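Long-range contact in aminotransferase (Neisseria meningitidis Z2491, PDB 3JTX), which probably transfers amino groups between amino acids and 2-oxo acids, using pyridoxal phosphate held on a lysine as a Schiff base: residues E70-R81 with Q283-E293. Residues are numbered along the deposited sequence; the frame is centred on the assembly and turned at random.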
# COMPACT_ATOMS: atom_id res chain seq x y z
N GLU A 70 7.65 -17.18 -9.27
CA GLU A 70 7.33 -17.09 -10.69
C GLU A 70 6.99 -15.66 -11.15
O GLU A 70 7.21 -15.32 -12.30
CB GLU A 70 6.25 -18.12 -11.11
CG GLU A 70 4.93 -18.07 -10.35
CD GLU A 70 4.87 -19.04 -9.16
OE1 GLU A 70 5.85 -19.13 -8.38
OE2 GLU A 70 3.82 -19.71 -9.01
N LEU A 71 6.49 -14.80 -10.26
CA LEU A 71 6.33 -13.39 -10.63
C LEU A 71 7.69 -12.68 -10.73
O LEU A 71 7.94 -11.95 -11.68
CB LEU A 71 5.41 -12.62 -9.67
CG LEU A 71 5.33 -11.10 -9.86
CD1 LEU A 71 4.88 -10.76 -11.29
CD2 LEU A 71 4.39 -10.49 -8.80
N ARG A 72 8.57 -12.88 -9.75
CA ARG A 72 9.88 -12.24 -9.81
C ARG A 72 10.66 -12.72 -11.05
O ARG A 72 11.38 -11.94 -11.70
CB ARG A 72 10.66 -12.42 -8.51
CG ARG A 72 10.13 -11.52 -7.39
CD ARG A 72 10.84 -11.68 -6.07
NE ARG A 72 10.25 -12.78 -5.31
CZ ARG A 72 10.80 -13.98 -5.15
NH1 ARG A 72 11.97 -14.28 -5.66
NH2 ARG A 72 10.16 -14.88 -4.44
N GLN A 73 10.48 -13.98 -11.41
CA GLN A 73 11.14 -14.55 -12.59
C GLN A 73 10.57 -14.01 -13.89
O GLN A 73 11.32 -13.79 -14.86
CB GLN A 73 11.11 -16.10 -12.55
CG GLN A 73 11.97 -16.74 -13.61
CD GLN A 73 13.45 -16.37 -13.48
OE1 GLN A 73 14.00 -16.42 -12.39
NE2 GLN A 73 14.07 -15.99 -14.59
N ALA A 74 9.25 -13.77 -13.93
CA ALA A 74 8.62 -13.13 -15.09
C ALA A 74 9.20 -11.72 -15.30
O ALA A 74 9.46 -11.30 -16.43
CB ALA A 74 7.12 -13.06 -14.92
N CYS A 75 9.40 -11.00 -14.20
CA CYS A 75 10.03 -9.69 -14.27
C CYS A 75 11.47 -9.79 -14.78
O CYS A 75 11.88 -9.01 -15.64
CB CYS A 75 9.98 -8.98 -12.93
SG CYS A 75 8.31 -8.65 -12.39
N ALA A 76 12.23 -10.74 -14.24
CA ALA A 76 13.62 -10.99 -14.67
C ALA A 76 13.70 -11.35 -16.15
O ALA A 76 14.57 -10.86 -16.88
CB ALA A 76 14.25 -12.08 -13.82
N ASN A 77 12.79 -12.22 -16.59
CA ASN A 77 12.72 -12.62 -17.99
C ASN A 77 12.38 -11.45 -18.91
O ASN A 77 12.99 -11.29 -19.96
CB ASN A 77 11.69 -13.73 -18.19
CG ASN A 77 12.11 -15.05 -17.56
OD1 ASN A 77 13.28 -15.26 -17.24
ND2 ASN A 77 11.14 -15.94 -17.35
N TRP A 78 11.40 -10.63 -18.50
CA TRP A 78 11.05 -9.42 -19.24
C TRP A 78 12.24 -8.46 -19.39
O TRP A 78 12.49 -7.95 -20.49
CB TRP A 78 9.88 -8.67 -18.57
CG TRP A 78 9.54 -7.43 -19.33
CD1 TRP A 78 8.84 -7.34 -20.50
CD2 TRP A 78 9.94 -6.09 -18.99
NE1 TRP A 78 8.76 -6.03 -20.90
CE2 TRP A 78 9.42 -5.24 -19.99
CE3 TRP A 78 10.67 -5.53 -17.94
CZ2 TRP A 78 9.62 -3.86 -19.98
CZ3 TRP A 78 10.85 -4.15 -17.92
CH2 TRP A 78 10.33 -3.33 -18.93
N LEU A 79 12.96 -8.22 -18.30
CA LEU A 79 14.15 -7.35 -18.32
C LEU A 79 15.21 -7.84 -19.32
O LEU A 79 15.84 -7.03 -20.01
CB LEU A 79 14.78 -7.26 -16.92
CG LEU A 79 14.03 -6.43 -15.86
CD1 LEU A 79 14.58 -6.74 -14.48
CD2 LEU A 79 14.10 -4.92 -16.14
N LYS A 80 15.44 -9.14 -19.35
CA LYS A 80 16.42 -9.72 -20.27
C LYS A 80 16.00 -9.52 -21.73
O LYS A 80 16.86 -9.22 -22.58
CB LYS A 80 16.63 -11.22 -20.00
CG LYS A 80 17.86 -11.76 -20.70
CD LYS A 80 18.23 -13.18 -20.27
CE LYS A 80 19.47 -13.64 -21.03
NZ LYS A 80 19.69 -15.11 -20.89
N ARG A 81 14.71 -9.71 -22.01
CA ARG A 81 14.18 -9.47 -23.35
C ARG A 81 14.25 -8.01 -23.74
O ARG A 81 14.57 -7.67 -24.87
CB ARG A 81 12.73 -9.94 -23.45
CG ARG A 81 12.55 -11.46 -23.43
CD ARG A 81 11.18 -11.89 -23.97
NE ARG A 81 10.06 -11.15 -23.39
CZ ARG A 81 9.51 -11.39 -22.20
NH1 ARG A 81 9.99 -12.36 -21.43
NH2 ARG A 81 8.48 -10.67 -21.78
N GLN A 283 -0.89 -11.08 -8.83
CA GLN A 283 0.39 -11.62 -9.25
C GLN A 283 0.28 -12.48 -10.52
O GLN A 283 1.10 -12.38 -11.43
CB GLN A 283 1.04 -12.45 -8.15
CG GLN A 283 1.44 -11.65 -6.89
CD GLN A 283 2.35 -12.47 -5.99
OE1 GLN A 283 3.37 -13.00 -6.45
NE2 GLN A 283 1.99 -12.57 -4.70
N ARG A 284 -0.76 -13.31 -10.59
CA ARG A 284 -0.99 -14.16 -11.76
C ARG A 284 -1.28 -13.32 -13.02
O ARG A 284 -0.75 -13.60 -14.10
CB ARG A 284 -2.13 -15.14 -11.51
CG ARG A 284 -1.93 -16.05 -10.30
CD ARG A 284 -1.08 -17.25 -10.61
NE ARG A 284 -0.93 -18.07 -9.42
CZ ARG A 284 0.15 -18.80 -9.13
NH1 ARG A 284 1.20 -18.83 -9.95
NH2 ARG A 284 0.18 -19.48 -8.00
N ALA A 285 -2.15 -12.33 -12.88
CA ALA A 285 -2.49 -11.41 -13.96
C ALA A 285 -1.23 -10.67 -14.42
O ALA A 285 -1.04 -10.43 -15.62
CB ALA A 285 -3.56 -10.43 -13.49
N SER A 286 -0.35 -10.35 -13.47
CA SER A 286 0.88 -9.62 -13.76
C SER A 286 1.90 -10.47 -14.50
O SER A 286 2.54 -9.99 -15.43
CB SER A 286 1.49 -9.06 -12.46
OG SER A 286 0.54 -8.22 -11.79
N ILE A 287 2.05 -11.73 -14.10
CA ILE A 287 2.87 -12.69 -14.84
C ILE A 287 2.41 -12.75 -16.31
O ILE A 287 3.23 -12.62 -17.24
CB ILE A 287 2.83 -14.10 -14.21
CG1 ILE A 287 3.57 -14.12 -12.88
CG2 ILE A 287 3.47 -15.15 -15.15
CD1 ILE A 287 3.24 -15.34 -11.99
N ALA A 288 1.10 -12.91 -16.50
CA ALA A 288 0.52 -12.92 -17.85
C ALA A 288 0.86 -11.65 -18.62
O ALA A 288 1.17 -11.71 -19.82
CB ALA A 288 -1.00 -13.10 -17.78
N ALA A 289 0.81 -10.50 -17.94
CA ALA A 289 1.12 -9.21 -18.54
C ALA A 289 2.59 -9.07 -18.95
O ALA A 289 2.88 -8.72 -20.09
CB ALA A 289 0.74 -8.06 -17.58
N TRP A 290 3.51 -9.33 -18.03
CA TRP A 290 4.93 -9.23 -18.33
C TRP A 290 5.38 -10.25 -19.38
O TRP A 290 6.28 -9.95 -20.16
CB TRP A 290 5.80 -9.34 -17.06
CG TRP A 290 5.67 -8.18 -16.10
CD1 TRP A 290 5.14 -8.21 -14.85
CD2 TRP A 290 6.07 -6.81 -16.33
NE1 TRP A 290 5.19 -6.96 -14.28
CE2 TRP A 290 5.75 -6.09 -15.16
CE3 TRP A 290 6.65 -6.14 -17.40
CZ2 TRP A 290 5.99 -4.72 -15.04
CZ3 TRP A 290 6.91 -4.77 -17.27
CH2 TRP A 290 6.58 -4.08 -16.09
N ASP A 291 4.75 -11.43 -19.40
CA ASP A 291 5.08 -12.49 -20.36
C ASP A 291 4.62 -12.19 -21.79
O ASP A 291 5.18 -12.73 -22.73
CB ASP A 291 4.44 -13.84 -19.94
CG ASP A 291 5.22 -14.56 -18.85
OD1 ASP A 291 6.35 -14.16 -18.49
OD2 ASP A 291 4.70 -15.56 -18.33
N ASP A 292 3.58 -11.37 -21.96
CA ASP A 292 3.02 -11.10 -23.28
C ASP A 292 3.49 -9.77 -23.84
O ASP A 292 3.46 -8.75 -23.15
CB ASP A 292 1.51 -11.07 -23.22
CG ASP A 292 0.89 -10.89 -24.59
OD1 ASP A 292 1.12 -11.76 -25.43
OD2 ASP A 292 0.21 -9.87 -24.83
N GLU A 293 3.90 -9.77 -25.11
CA GLU A 293 4.25 -8.53 -25.79
C GLU A 293 3.24 -8.09 -26.85
O GLU A 293 3.27 -6.93 -27.25
CB GLU A 293 5.65 -8.60 -26.40
CG GLU A 293 6.77 -8.73 -25.39
CD GLU A 293 6.84 -7.58 -24.38
OE1 GLU A 293 6.58 -6.41 -24.73
OE2 GLU A 293 7.19 -7.85 -23.21
O HOH W 1 2.56 -21.15 -7.13
O HOH W 2 8.41 -12.35 -18.83
O HOH W 3 8.25 -15.86 -17.29
O HOH W 4 7.25 -4.55 -23.00
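Trp78 turns one ring face to Trp290, whose six-membered ring brings its CE3-CZ3 edge over it in an edge-to-face pair, centroids 4.8 Å apart and planes inclined at 54°. At the edge of Trp78, near its plane, lies Glu293 OE2, 3.2 Å from Trp78 CD1, while a water joins Trp78 NE1 to Glu293 OE1. On one face of Trp290 sits Cys75 SG, 4.3 Å from the five-membered ring centroid. The Arg81 guanidinium has Trp78 CA over one face, toward its rim; a bend at chi3 brings NH2 to Trp290 O at 2.8 Å, a weak bond, and to Glu293 OE2 in a long salt bridge. Glu293 OE2 is also paired with Arg246, which follows the cofactor-bearing Lys245 in sequence. At the other end, Arg284 NH1 donates to Glu70 OE2 at 2.9 Å in a salt bridge, the guanidinium and carboxylate planes 47° apart, and a water bridges the same two side chains. Between these polar ends Ile287 packs its CG1 3.6 Å from Leu71 CA. The helical segments 70-81 and 283-291 run nearly parallel, 14° apart, and helix 69-82 lies against strands 94-97 and 255-259 of the large-domain sheet in a fold-type I, PLP-dependent aminotransferase.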